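Local coordinates for protein CocE/NonD family hydrolase (Staphylococcus aureus subsp. aureus COL, PDB 3III) that probably hydrolyses ester or amide bonds as a serine hydrolase of the CocE/NonD family, with a natural substrate that is not established, at residues V70-T75 against V120-L125; G133-W138 against V168-V173; E144-V149 against W176-L181. All blocks are in the same frame, centred on the assembly; numbering follows the deposited sequence.

Interaction 1 (V70-T75 against V120-L125); sequences VMSADT and VVKVAL
K122 NZ sits at the edge of the D74 carboxylate, close to its plane and nearly along the C-O axis of OD2, 2.6 Å away in a salt bridge. L171 of helix 170-179 packs to one side of that plane; over the opposite side a water lies 2.7 Å from OD1, which is also bonded to Y76 N. The lysine arm comes in square to the aspartate. It leaves the backbone with CG anti to N (chi1 -179°), then bends at chi2 (76°) and again at chi3, which carries its amine across to strand 67-74. There NZ also donates to S72 OG at 2.8 Å, and with S107 OG three oxygens hold this buried amine.

Beneath these groups run two neighbouring parallel strands of the alpha/beta-hydrolase sheet, with strand 162-168 next to 67-74 on its other side. V121 N bonds to V70 O at 2.8 Å, V123 N to S72 O, and L125 N to D74 O; S72 N returns a bond to V121 O, and D74 N a weak one to V123 O. A water bridges S72 OG and V121 O.

The other sheet face is apolar and lies under helix 140-154. Selenomethionine M71 runs beside V121 and sets its CG 3.8 Å from V123 CG2. A73 CB sits 3.5 Å from V123 CB and 3.6 Å from L125 CD1.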
ATOM      1  N   VAL A  70      18.085  -6.703  11.354  1.00  5.97           N
ATOM      2  CA  VAL A  70      16.825  -6.175  10.863  1.00  6.52           C
ATOM      3  C   VAL A  70      17.079  -4.714  10.496  1.00  7.52           C
ATOM      4  O   VAL A  70      17.642  -3.968  11.292  1.00  8.28           O
ATOM      5  CB  VAL A  70      15.714  -6.241  11.924  1.00  6.36           C
ATOM      6  CG1 VAL A  70      14.398  -5.602  11.375  1.00  4.69           C
ATOM      7  CG2 VAL A  70      15.469  -7.732  12.400  1.00  5.41           C
HETATM    8  N   MSE A  71      16.722  -4.311   9.276  1.00  7.70           N
HETATM    9  CA  MSE A  71      16.997  -2.938   8.807  1.00  8.12           C
HETATM   10  C   MSE A  71      15.773  -2.291   8.212  1.00  7.18           C
HETATM   11  O   MSE A  71      14.916  -2.997   7.648  1.00  7.79           O
HETATM   12  CB  MSE A  71      18.071  -2.973   7.730  1.00  9.33           C
HETATM   13  CG  MSE A  71      18.568  -1.568   7.332  1.00  8.88           C
HETATM   14 SE   MSE A  71      20.098  -1.747   6.068  1.00 17.56          SE
HETATM   15  CE  MSE A  71      21.409  -2.531   7.314  1.00  6.11           C
ATOM     16  N   SER A  72      15.614  -0.979   8.435  1.00  7.65           N
ATOM     17  CA  SER A  72      14.653  -0.194   7.688  1.00  6.12           C
ATOM     18  C   SER A  72      15.288   1.121   7.275  1.00  6.88           C
ATOM     19  O   SER A  72      16.255   1.654   7.930  1.00  6.66           O
ATOM     20  CB  SER A  72      13.355   0.049   8.474  1.00  6.73           C
ATOM     21  OG  SER A  72      13.562   1.016   9.492  1.00  9.17           O
ATOM     22  N   ALA A  73      14.741   1.702   6.203  1.00  5.96           N
ATOM     23  CA  ALA A  73      15.273   2.975   5.677  1.00  6.08           C
ATOM     24  C   ALA A  73      14.185   3.867   5.062  1.00  6.80           C
ATOM     25  O   ALA A  73      13.321   3.417   4.315  1.00  6.79           O
ATOM     26  CB  ALA A  73      16.366   2.719   4.686  1.00  5.49           C
ATOM     27  N   ASP A  74      14.280   5.169   5.352  1.00  8.19           N
ATOM     28  CA  ASP A  74      13.374   6.157   4.855  1.00  6.58           C
ATOM     29  C   ASP A  74      14.025   7.541   4.958  1.00  6.13           C
ATOM     30  O   ASP A  74      15.175   7.684   5.345  1.00  6.14           O
ATOM     31  CB  ASP A  74      12.064   6.108   5.669  1.00  6.96           C
ATOM     32  CG  ASP A  74      12.306   6.291   7.111  1.00  7.95           C
ATOM     33  OD1 ASP A  74      12.628   7.423   7.504  1.00  8.08           O
ATOM     34  OD2 ASP A  74      12.280   5.278   7.832  1.00 13.03           O
ATOM     35  N   THR A  75      13.286   8.538   4.527  1.00  5.07           N
ATOM     36  CA  THR A  75      13.692   9.923   4.636  1.00  4.79           C
ATOM     37  C   THR A  75      12.832  10.743   5.600  1.00  5.70           C
ATOM     38  O   THR A  75      12.803  11.960   5.541  1.00  6.40           O
ATOM     39  CB  THR A  75      13.725  10.578   3.266  1.00  4.44           C
ATOM     40  OG1 THR A  75      12.449  10.492   2.656  1.00  3.60           O
ATOM     41  CG2 THR A  75      14.799   9.952   2.353  1.00  4.63           C
ATOM     42  N   VAL A 120      19.006  -4.184  15.283  1.00  8.97           N
ATOM     43  CA  VAL A 120      18.181  -3.298  14.470  1.00  8.16           C
ATOM     44  C   VAL A 120      18.997  -2.094  13.976  1.00  9.44           C
ATOM     45  O   VAL A 120      19.616  -1.373  14.786  1.00  9.11           O
ATOM     46  CB  VAL A 120      16.872  -2.851  15.187  1.00  8.49           C
ATOM     47  CG1 VAL A 120      16.093  -1.842  14.315  1.00  6.73           C
ATOM     48  CG2 VAL A 120      15.937  -4.087  15.546  1.00  6.40           C
ATOM     49  N   VAL A 121      18.998  -1.870  12.650  1.00  9.25           N
ATOM     50  CA  VAL A 121      19.705  -0.699  12.080  1.00  8.14           C
ATOM     51  C   VAL A 121      18.662   0.182  11.481  1.00  8.41           C
ATOM     52  O   VAL A 121      17.795  -0.285  10.725  1.00  9.26           O
ATOM     53  CB  VAL A 121      20.742  -1.057  10.988  1.00  9.01           C
ATOM     54  CG1 VAL A 121      21.339   0.221  10.386  1.00  6.67           C
ATOM     55  CG2 VAL A 121      21.830  -2.047  11.512  1.00  6.95           C
ATOM     56  N   LYS A 122      18.699   1.464  11.843  1.00  7.43           N
ATOM     57  CA  LYS A 122      17.719   2.453  11.338  1.00  8.95           C
ATOM     58  C   LYS A 122      18.477   3.415  10.466  1.00  8.40           C
ATOM     59  O   LYS A 122      19.413   4.060  10.927  1.00  8.86           O
ATOM     60  CB  LYS A 122      17.042   3.207  12.498  1.00  9.24           C
ATOM     61  CG  LYS A 122      16.012   4.215  12.040  1.00  8.86           C
ATOM     62  CD  LYS A 122      14.689   3.508  11.607  1.00  8.50           C
ATOM     63  CE  LYS A 122      14.020   4.334  10.512  1.00 11.24           C
ATOM     64  NZ  LYS A 122      12.888   3.733   9.870  1.00  9.03           N
ATOM     65  N   VAL A 123      18.080   3.503   9.204  1.00  8.78           N
ATOM     66  CA  VAL A 123      18.815   4.225   8.180  1.00  8.39           C
ATOM     67  C   VAL A 123      18.066   5.499   7.805  1.00  8.83           C
ATOM     68  O   VAL A 123      16.870   5.462   7.488  1.00  8.29           O
ATOM     69  CB  VAL A 123      19.017   3.379   6.895  1.00  9.47           C
ATOM     70  CG1 VAL A 123      19.803   4.187   5.850  1.00  8.58           C
ATOM     71  CG2 VAL A 123      19.705   2.075   7.267  1.00  9.42           C
ATOM     72  N   ALA A 124      18.795   6.617   7.878  1.00  7.43           N
ATOM     73  CA  ALA A 124      18.392   7.857   7.251  1.00  7.22           C
ATOM     74  C   ALA A 124      18.962   7.893   5.835  1.00  7.11           C
ATOM     75  O   ALA A 124      20.167   7.987   5.647  1.00  7.86           O
ATOM     76  CB  ALA A 124      18.867   9.054   8.072  1.00  6.21           C
ATOM     77  N   LEU A 125      18.086   7.814   4.823  1.00  8.20           N
ATOM     78  CA  LEU A 125      18.531   7.799   3.431  1.00  9.15           C
ATOM     79  C   LEU A 125      18.995   9.195   3.034  1.00  8.91           C
ATOM     80  O   LEU A 125      18.795  10.195   3.773  1.00  9.40           O
ATOM     81  CB  LEU A 125      17.460   7.232   2.477  1.00  8.73           C
ATOM     82  CG  LEU A 125      17.212   5.728   2.707  1.00  8.63           C
ATOM     83  CD1 LEU A 125      15.827   5.249   2.130  1.00  8.91           C
ATOM     84  CD2 LEU A 125      18.356   4.935   2.153  1.00  6.64           C
TER
HETATM   85  O   HOH W   1      14.995  -0.049  11.519  1.00  5.74           O
HETATM   86  O   HOH W   2      15.050   7.169   8.749  1.00 10.89           O

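Interaction 2 (G133-W138 against V168-V173); sequences GVLSPW and VSYLAV. With PLM (palmitic acid), chain G.
At the nucleophile elbow of the alpha/beta-hydrolase fold, the sharp turn between strand 162-168 and helix 170-179, W138 packs against Y170 and V173 on the first turn of that helix. S169 sits at the tip of the elbow with a positive phi (63°), as the nucleophile of such enzymes does. Its OG bonds to palmitic acid O1 at 2.6 Å and also to H274 NE2, consistent with a serine-histidine catalytic pair.

The indole comes in edge first. W138 NE1 stands over the centre of the Y170 ring, 3.3 Å from Y170 CG. The pair is edge-to-face, with planes at 52°; the centroids of the five-membered ring and the phenol are 4.1 Å apart. A chi1 of -163°, with CG anti to N, swings the Y170 ring out to meet the indole. From a second direction V173 grips W138, its CG1 over one face in a CH-pi contact, 3.5 Å from the five-membered ring centroid; W217 stacks on the same indole.

The hydroxyl of Y170 is bonded to E142 OE1. E142 OE2 holds W138 N, and one carboxylate thus ties that hydroxyl to the backbone of W138. Y170 also reaches back to P137, whose CB touches Y170 OH at 3.6 Å.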
ATOM      1  N   GLY A 133      22.184  15.863   0.787  1.00 11.95           N
ATOM      2  CA  GLY A 133      22.235  15.445  -0.631  1.00 11.93           C
ATOM      3  C   GLY A 133      20.855  15.349  -1.298  1.00 10.85           C
ATOM      4  O   GLY A 133      19.850  15.708  -0.706  1.00 10.27           O
ATOM      5  N   VAL A 134      20.856  14.898  -2.555  1.00  9.53           N
ATOM      6  CA  VAL A 134      19.660  14.731  -3.344  1.00  8.82           C
ATOM      7  C   VAL A 134      18.682  13.786  -2.640  1.00  8.27           C
ATOM      8  O   VAL A 134      19.055  12.730  -2.177  1.00  7.96           O
ATOM      9  CB  VAL A 134      19.952  14.201  -4.759  1.00  8.51           C
ATOM     10  CG1 VAL A 134      18.584  13.867  -5.507  1.00  9.00           C
ATOM     11  CG2 VAL A 134      20.814  15.216  -5.562  1.00  8.61           C
ATOM     12  N   LEU A 135      17.450  14.245  -2.495  1.00  8.43           N
ATOM     13  CA  LEU A 135      16.380  13.461  -1.884  1.00  8.73           C
ATOM     14  C   LEU A 135      15.391  13.201  -2.999  1.00  9.37           C
ATOM     15  O   LEU A 135      14.567  14.065  -3.328  1.00  9.68           O
ATOM     16  CB  LEU A 135      15.727  14.221  -0.706  1.00  9.12           C
ATOM     17  CG  LEU A 135      14.915  13.378   0.317  1.00  8.73           C
ATOM     18  CD1 LEU A 135      14.474  14.320   1.485  1.00  6.76           C
ATOM     19  CD2 LEU A 135      13.707  12.673  -0.327  1.00  6.44           C
ATOM     20  N   SER A 136      15.503  12.015  -3.595  1.00  9.21           N
ATOM     21  CA  SER A 136      14.639  11.570  -4.673  1.00  9.40           C
ATOM     22  C   SER A 136      13.903  10.314  -4.213  1.00  9.96           C
ATOM     23  O   SER A 136      14.399   9.185  -4.339  1.00 12.04           O
ATOM     24  CB  SER A 136      15.432  11.312  -5.954  1.00  9.76           C
ATOM     25  OG  SER A 136      14.528  10.874  -6.949  1.00 10.41           O
ATOM     26  N   PRO A 137      12.735  10.489  -3.617  1.00 10.14           N
ATOM     27  CA  PRO A 137      12.023   9.369  -3.002  1.00 10.45           C
ATOM     28  C   PRO A 137      11.659   8.266  -3.982  1.00 10.39           C
ATOM     29  O   PRO A 137      11.219   8.547  -5.077  1.00  8.81           O
ATOM     30  CB  PRO A 137      10.730   9.997  -2.493  1.00 11.77           C
ATOM     31  CG  PRO A 137      10.937  11.430  -2.503  1.00 11.39           C
ATOM     32  CD  PRO A 137      12.035  11.762  -3.431  1.00 10.60           C
ATOM     33  N   TRP A 138      11.832   7.008  -3.572  1.00  9.99           N
ATOM     34  CA  TRP A 138      11.269   5.876  -4.314  1.00  9.47           C
ATOM     35  C   TRP A 138      11.842   5.865  -5.723  1.00  9.97           C
ATOM     36  O   TRP A 138      11.110   5.790  -6.722  1.00 10.59           O
ATOM     37  CB  TRP A 138       9.725   5.942  -4.263  1.00  8.89           C
ATOM     38  CG  TRP A 138       9.170   5.928  -2.897  1.00  8.89           C
ATOM     39  CD1 TRP A 138       9.843   5.563  -1.756  1.00 12.15           C
ATOM     40  CD2 TRP A 138       7.832   6.257  -2.465  1.00 10.64           C
ATOM     41  NE1 TRP A 138       9.030   5.654  -0.682  1.00  8.86           N
ATOM     42  CE2 TRP A 138       7.787   6.069  -1.080  1.00 10.26           C
ATOM     43  CE3 TRP A 138       6.668   6.682  -3.115  1.00 12.82           C
ATOM     44  CZ2 TRP A 138       6.625   6.287  -0.319  1.00  8.74           C
ATOM     45  CZ3 TRP A 138       5.488   6.886  -2.346  1.00 13.71           C
ATOM     46  CH2 TRP A 138       5.489   6.709  -0.975  1.00  8.64           C
ATOM     47  N   VAL A 168       6.948  -0.414   7.171  1.00  8.71           N
ATOM     48  CA  VAL A 168       5.628  -0.059   6.625  1.00  8.90           C
ATOM     49  C   VAL A 168       5.746   1.184   5.760  1.00  8.02           C
ATOM     50  O   VAL A 168       6.537   2.098   6.083  1.00  8.77           O
ATOM     51  CB  VAL A 168       4.634   0.216   7.808  1.00 10.62           C
ATOM     52  CG1 VAL A 168       3.258   0.606   7.307  1.00  7.95           C
ATOM     53  CG2 VAL A 168       4.564  -1.096   8.714  1.00 10.84           C
ATOM     54  N   SER A 169       4.926   1.216   4.716  1.00  7.20           N
ATOM     55  CA  SER A 169       4.670   2.388   3.870  1.00  7.52           C
ATOM     56  C   SER A 169       5.995   2.774   3.174  1.00  7.92           C
ATOM     57  O   SER A 169       6.532   1.967   2.439  1.00  8.11           O
ATOM     58  CB  SER A 169       4.046   3.521   4.685  1.00  8.40           C
ATOM     59  OG  SER A 169       3.731   4.607   3.820  1.00 10.02           O
ATOM     60  N   TYR A 170       6.539   3.971   3.378  1.00  9.26           N
ATOM     61  CA  TYR A 170       7.830   4.353   2.713  1.00  9.56           C
ATOM     62  C   TYR A 170       8.903   3.265   3.002  1.00  9.46           C
ATOM     63  O   TYR A 170       9.674   2.890   2.125  1.00  9.76           O
ATOM     64  CB  TYR A 170       8.333   5.689   3.251  1.00 10.58           C
ATOM     65  CG  TYR A 170       9.380   6.424   2.463  1.00 10.23           C
ATOM     66  CD1 TYR A 170       9.096   7.689   1.948  1.00 10.67           C
ATOM     67  CD2 TYR A 170      10.680   5.930   2.316  1.00  8.67           C
ATOM     68  CE1 TYR A 170      10.061   8.421   1.249  1.00  8.53           C
ATOM     69  CE2 TYR A 170      11.663   6.642   1.600  1.00  8.95           C
ATOM     70  CZ  TYR A 170      11.329   7.897   1.065  1.00 10.33           C
ATOM     71  OH  TYR A 170      12.302   8.624   0.384  1.00  9.07           O
ATOM     72  N   LEU A 171       8.903   2.736   4.234  1.00  9.07           N
ATOM     73  CA  LEU A 171       9.826   1.709   4.668  1.00  8.35           C
ATOM     74  C   LEU A 171       9.629   0.353   3.951  1.00  8.83           C
ATOM     75  O   LEU A 171      10.498  -0.533   4.034  1.00 10.44           O
ATOM     76  CB  LEU A 171       9.807   1.559   6.201  1.00  8.82           C
ATOM     77  CG  LEU A 171      10.169   2.783   7.087  1.00  8.45           C
ATOM     78  CD1 LEU A 171       9.227   3.938   7.012  1.00 10.10           C
ATOM     79  CD2 LEU A 171      10.277   2.247   8.538  1.00  8.63           C
ATOM     80  N   ALA A 172       8.449   0.150   3.363  1.00  8.73           N
ATOM     81  CA  ALA A 172       8.139  -0.989   2.494  1.00  7.67           C
ATOM     82  C   ALA A 172       8.491  -0.712   1.040  1.00  8.04           C
ATOM     83  O   ALA A 172       9.085  -1.577   0.353  1.00  7.72           O
ATOM     84  CB  ALA A 172       6.647  -1.398   2.625  1.00  6.35           C
ATOM     85  N   VAL A 173       8.141   0.483   0.542  1.00  7.52           N
ATOM     86  CA  VAL A 173       8.426   0.821  -0.870  1.00  7.55           C
ATOM     87  C   VAL A 173       9.943   0.737  -1.136  1.00  8.87           C
ATOM     88  O   VAL A 173      10.387   0.181  -2.153  1.00  7.84           O
ATOM     89  CB  VAL A 173       7.935   2.248  -1.247  1.00  8.35           C
ATOM     90  CG1 VAL A 173       8.268   2.591  -2.754  1.00 10.62           C
ATOM     91  CG2 VAL A 173       6.452   2.442  -0.933  1.00  6.39           C
TER
HETATM   92  C1  PLM G 566       3.246   7.517   5.191  1.00 22.11           C
HETATM   93  O1  PLM G 566       4.221   7.004   4.645  1.00 21.78           O
HETATM   94  O2  PLM G 566       2.219   6.827   5.311  1.00 22.36           O
HETATM   95  C2  PLM G 566       3.328   8.941   5.642  1.00 22.10           C
HETATM   96  C3  PLM G 566       2.149   9.349   6.507  1.00 22.76           C
HETATM   97  C4  PLM G 566       2.243  10.741   7.131  1.00 22.59           C
HETATM   98  C5  PLM G 566       1.184  11.008   8.241  1.00 23.09           C
HETATM   99  C6  PLM G 566       0.797  12.492   8.488  1.00 23.41           C
HETATM  100  C7  PLM G 566       0.818  13.078   9.921  1.00 23.78           C
HETATM  101  C8  PLM G 566      -0.525  13.156  10.694  1.00 23.33           C

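Interaction 3 (E144-V149 against W176-L181); sequences EDYYEV and WWVASL
V178 does the close work here, one methyl on the Y147 backbone, the other over the Y146 ring. Its chi1 of 76° puts CG1 between the backbone N and the carbonyl carbon and CG2 anti to N. CG2 presses on Y147 N at 3.3 Å and on Y146 CB at 3.7 Å. The other branch, CG1, lies over the Y146 ring toward its rim, 4.1 Å from the centroid and 19° off the normal, a CH-pi contact. Y146 turns the far part of its side chain to the sheet, where M71 and A73 of strand 67-74 meet it. L181 belongs to this tight part too: it lies athwart E144 and brings CD1 to 3.7 Å from E144 N, while the carboxylate of E144 heads elsewhere, to a salt bridge with R49.

Further out the fit is looser and wetter. Y147 slants across L181, its CD2 3.8 Å from L181 CB, and turns an edge of its ring to L181 O. That carbonyl has no direct bond with the tyrosine hydroxyl; a water joins them, 3.2 Å from Y147 OH and at the same distance from L181 O, to which it donates. Both residues are partly exposed.

The result is two helices side by side on one face of the sheet: helix 140-154, which follows strand 119-124, and helix 170-179, which follows the nucleophile elbow, a pairing found in the alpha/beta-hydrolase fold.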
ATOM      1  N   GLU A 144      20.046   2.385  -4.636  1.00  8.42           N
ATOM      2  CA  GLU A 144      21.504   2.135  -4.690  1.00  8.10           C
ATOM      3  C   GLU A 144      22.191   2.478  -3.366  1.00  7.96           C
ATOM      4  O   GLU A 144      23.110   1.749  -2.912  1.00  8.13           O
ATOM      5  CB  GLU A 144      22.143   2.840  -5.886  1.00  9.52           C
ATOM      6  CG  GLU A 144      21.740   2.152  -7.198  1.00 12.05           C
ATOM      7  CD  GLU A 144      22.342   2.793  -8.418  1.00 22.70           C
ATOM      8  OE1 GLU A 144      23.342   3.536  -8.249  1.00 25.71           O
ATOM      9  OE2 GLU A 144      21.840   2.520  -9.543  1.00 25.28           O
ATOM     10  N   ASP A 145      21.746   3.568  -2.726  1.00  8.44           N
ATOM     11  CA  ASP A 145      22.287   3.966  -1.435  1.00  9.02           C
ATOM     12  C   ASP A 145      21.946   2.907  -0.370  1.00  9.36           C
ATOM     13  O   ASP A 145      22.799   2.517   0.413  1.00 10.34           O
ATOM     14  CB  ASP A 145      21.711   5.315  -1.000  1.00  8.38           C
ATOM     15  CG  ASP A 145      22.238   6.495  -1.815  1.00 10.36           C
ATOM     16  OD1 ASP A 145      23.292   6.370  -2.451  1.00  9.15           O
ATOM     17  OD2 ASP A 145      21.556   7.543  -1.804  1.00  9.42           O
ATOM     18  N   TYR A 146      20.691   2.463  -0.359  1.00  8.76           N
ATOM     19  CA  TYR A 146      20.193   1.407   0.541  1.00  8.18           C
ATOM     20  C   TYR A 146      21.010   0.110   0.379  1.00  8.42           C
ATOM     21  O   TYR A 146      21.472  -0.494   1.358  1.00  8.30           O
ATOM     22  CB  TYR A 146      18.694   1.179   0.256  1.00  8.64           C
ATOM     23  CG  TYR A 146      17.848   0.520   1.369  1.00  7.41           C
ATOM     24  CD1 TYR A 146      16.466   0.469   1.252  1.00 10.71           C
ATOM     25  CD2 TYR A 146      18.415  -0.127   2.471  1.00  8.78           C
ATOM     26  CE1 TYR A 146      15.679  -0.123   2.223  1.00  9.40           C
ATOM     27  CE2 TYR A 146      17.624  -0.736   3.445  1.00 11.83           C
ATOM     28  CZ  TYR A 146      16.252  -0.721   3.307  1.00 11.47           C
ATOM     29  OH  TYR A 146      15.436  -1.279   4.255  1.00  9.74           O
ATOM     30  N   TYR A 147      21.275  -0.267  -0.861  1.00  7.51           N
ATOM     31  CA  TYR A 147      22.101  -1.410  -1.128  1.00  7.81           C
ATOM     32  C   TYR A 147      23.467  -1.285  -0.452  1.00  7.64           C
ATOM     33  O   TYR A 147      23.934  -2.257   0.171  1.00  6.78           O
ATOM     34  CB  TYR A 147      22.269  -1.543  -2.623  1.00  8.28           C
ATOM     35  CG  TYR A 147      23.101  -2.680  -3.199  1.00  9.15           C
ATOM     36  CD1 TYR A 147      24.491  -2.784  -3.000  1.00 13.47           C
ATOM     37  CD2 TYR A 147      22.519  -3.556  -4.091  1.00  9.93           C
ATOM     38  CE1 TYR A 147      25.235  -3.791  -3.641  1.00 12.33           C
ATOM     39  CE2 TYR A 147      23.260  -4.569  -4.713  1.00 10.47           C
ATOM     40  CZ  TYR A 147      24.590  -4.676  -4.494  1.00 10.96           C
ATOM     41  OH  TYR A 147      25.276  -5.682  -5.140  1.00 12.92           O
ATOM     42  N   GLU A 148      24.104  -0.109  -0.569  1.00  7.88           N
ATOM     43  CA  GLU A 148      25.400   0.072   0.103  1.00  8.47           C
ATOM     44  C   GLU A 148      25.328  -0.142   1.637  1.00  8.71           C
ATOM     45  O   GLU A 148      26.266  -0.739   2.258  1.00  8.40           O
ATOM     46  CB  GLU A 148      26.048   1.429  -0.249  1.00  8.60           C
ATOM     47  CG  GLU A 148      26.434   1.604  -1.708  1.00 10.31           C
ATOM     48  CD  GLU A 148      27.542   2.631  -1.934  1.00 14.34           C
ATOM     49  OE1 GLU A 148      28.633   2.378  -1.399  1.00 12.89           O
ATOM     50  OE2 GLU A 148      27.322   3.658  -2.638  1.00  9.42           O
ATOM     51  N   VAL A 149      24.248   0.313   2.258  1.00  8.59           N
ATOM     52  CA  VAL A 149      24.118   0.197   3.687  1.00  8.75           C
ATOM     53  C   VAL A 149      23.900  -1.283   4.089  1.00  8.33           C
ATOM     54  O   VAL A 149      24.445  -1.735   5.126  1.00  7.73           O
ATOM     55  CB  VAL A 149      23.026   1.149   4.279  1.00  9.34           C
ATOM     56  CG1 VAL A 149      22.976   1.032   5.801  1.00 10.48           C
ATOM     57  CG2 VAL A 149      23.313   2.658   3.855  1.00  9.86           C
ATOM     58  N   TRP A 176      10.972  -2.893  -1.836  1.00  7.64           N
ATOM     59  CA  TRP A 176      10.767  -3.364  -3.203  1.00  8.12           C
ATOM     60  C   TRP A 176      11.901  -2.839  -4.072  1.00  7.30           C
ATOM     61  O   TRP A 176      12.471  -3.559  -4.893  1.00  8.70           O
ATOM     62  CB  TRP A 176       9.429  -2.871  -3.773  1.00  8.15           C
ATOM     63  CG  TRP A 176       8.171  -3.405  -3.111  1.00  9.06           C
ATOM     64  CD1 TRP A 176       7.168  -2.640  -2.558  1.00  8.88           C
ATOM     65  CD2 TRP A 176       7.735  -4.779  -3.002  1.00  7.52           C
ATOM     66  NE1 TRP A 176       6.179  -3.453  -2.066  1.00  7.92           N
ATOM     67  CE2 TRP A 176       6.468  -4.762  -2.377  1.00  7.94           C
ATOM     68  CE3 TRP A 176       8.270  -6.026  -3.415  1.00  8.51           C
ATOM     69  CZ2 TRP A 176       5.754  -5.932  -2.082  1.00  8.11           C
ATOM     70  CZ3 TRP A 176       7.524  -7.185  -3.157  1.00  8.58           C
ATOM     71  CH2 TRP A 176       6.285  -7.130  -2.494  1.00  6.85           C
ATOM     72  N   TRP A 177      12.178  -1.562  -3.934  1.00  7.35           N
ATOM     73  CA  TRP A 177      13.294  -0.952  -4.664  1.00  8.89           C
ATOM     74  C   TRP A 177      14.669  -1.656  -4.464  1.00  9.00           C
ATOM     75  O   TRP A 177      15.279  -2.119  -5.438  1.00  9.65           O
ATOM     76  CB  TRP A 177      13.382   0.572  -4.390  1.00  8.28           C
ATOM     77  CG  TRP A 177      12.616   1.346  -5.448  1.00 10.65           C
ATOM     78  CD1 TRP A 177      11.443   2.030  -5.293  1.00  9.37           C
ATOM     79  CD2 TRP A 177      12.972   1.482  -6.834  1.00 10.57           C
ATOM     80  NE1 TRP A 177      11.065   2.575  -6.472  1.00  9.83           N
ATOM     81  CE2 TRP A 177      11.970   2.250  -7.443  1.00 10.30           C
ATOM     82  CE3 TRP A 177      14.024   1.010  -7.619  1.00  9.65           C
ATOM     83  CZ2 TRP A 177      12.002   2.562  -8.802  1.00 12.25           C
ATOM     84  CZ3 TRP A 177      14.067   1.330  -8.957  1.00 12.66           C
ATOM     85  CH2 TRP A 177      13.077   2.100  -9.538  1.00 12.71           C
ATOM     86  N   VAL A 178      15.154  -1.721  -3.230  1.00  8.92           N
ATOM     87  CA  VAL A 178      16.530  -2.268  -3.030  1.00  9.42           C
ATOM     88  C   VAL A 178      16.590  -3.757  -3.416  1.00  9.31           C
ATOM     89  O   VAL A 178      17.573  -4.235  -3.984  1.00  9.35           O
ATOM     90  CB  VAL A 178      17.058  -1.984  -1.602  1.00  8.97           C
ATOM     91  CG1 VAL A 178      16.413  -2.909  -0.537  1.00  5.89           C
ATOM     92  CG2 VAL A 178      18.565  -2.058  -1.566  1.00  7.52           C
ATOM     93  N   ALA A 179      15.512  -4.489  -3.170  1.00 10.25           N
ATOM     94  CA  ALA A 179      15.475  -5.918  -3.509  1.00  9.97           C
ATOM     95  C   ALA A 179      15.582  -6.142  -5.027  1.00  9.44           C
ATOM     96  O   ALA A 179      16.116  -7.184  -5.472  1.00  8.65           O
ATOM     97  CB  ALA A 179      14.223  -6.625  -2.942  1.00  9.65           C
ATOM     98  N   SER A 180      15.117  -5.170  -5.822  1.00  9.46           N
ATOM     99  CA  SER A 180      15.232  -5.289  -7.283  1.00  9.34           C
ATOM    100  C   SER A 180      16.723  -5.262  -7.757  1.00  9.44           C
ATOM    101  O   SER A 180      17.046  -5.655  -8.883  1.00  8.08           O
ATOM    102  CB  SER A 180      14.395  -4.207  -8.002  1.00  9.35           C
ATOM    103  OG  SER A 180      15.035  -2.935  -7.962  1.00 10.00           O
ATOM    104  N   LEU A 181      17.607  -4.757  -6.902  1.00  9.15           N
ATOM    105  CA  LEU A 181      19.039  -4.747  -7.160  1.00  9.61           C
ATOM    106  C   LEU A 181      19.791  -6.026  -6.650  1.00 10.00           C
ATOM    107  O   LEU A 181      20.960  -6.149  -6.882  1.00  9.42           O
ATOM    108  CB  LEU A 181      19.649  -3.492  -6.517  1.00  9.80           C
ATOM    109  CG  LEU A 181      19.082  -2.118  -6.901  1.00  9.99           C
ATOM    110  CD1 LEU A 181      19.744  -1.012  -6.072  1.00 12.41           C
ATOM    111  CD2 LEU A 181      19.245  -1.892  -8.452  1.00  8.85           C
TER
HETATM  112  O   HOH W   3      23.774  -7.670  -7.098  1.00 23.76           O

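Overall arrangement
The chain leaves strand 67-74, and 44 residues pass before strand 119-124 returns beside it, so interaction 1 closes its loop before the others begin. Interactions 2 and 3 then cross: 133-138 and 144-149 come first in sequence, and their partners follow in the same order, 168-173 spanning the end of strand 162-168 and the start of helix 170-179, 176-181 the end of that helix. Interaction 2 ties the loop ahead of helix 140-154 to the start of helix 170-179, and interaction 3 joins the two helices farther along. The three also touch: T75 OG1 approaches Y170 OH in a weak hydrogen bond, Y146 OH packs on A73 N, and W138 O lies near W177 NE1.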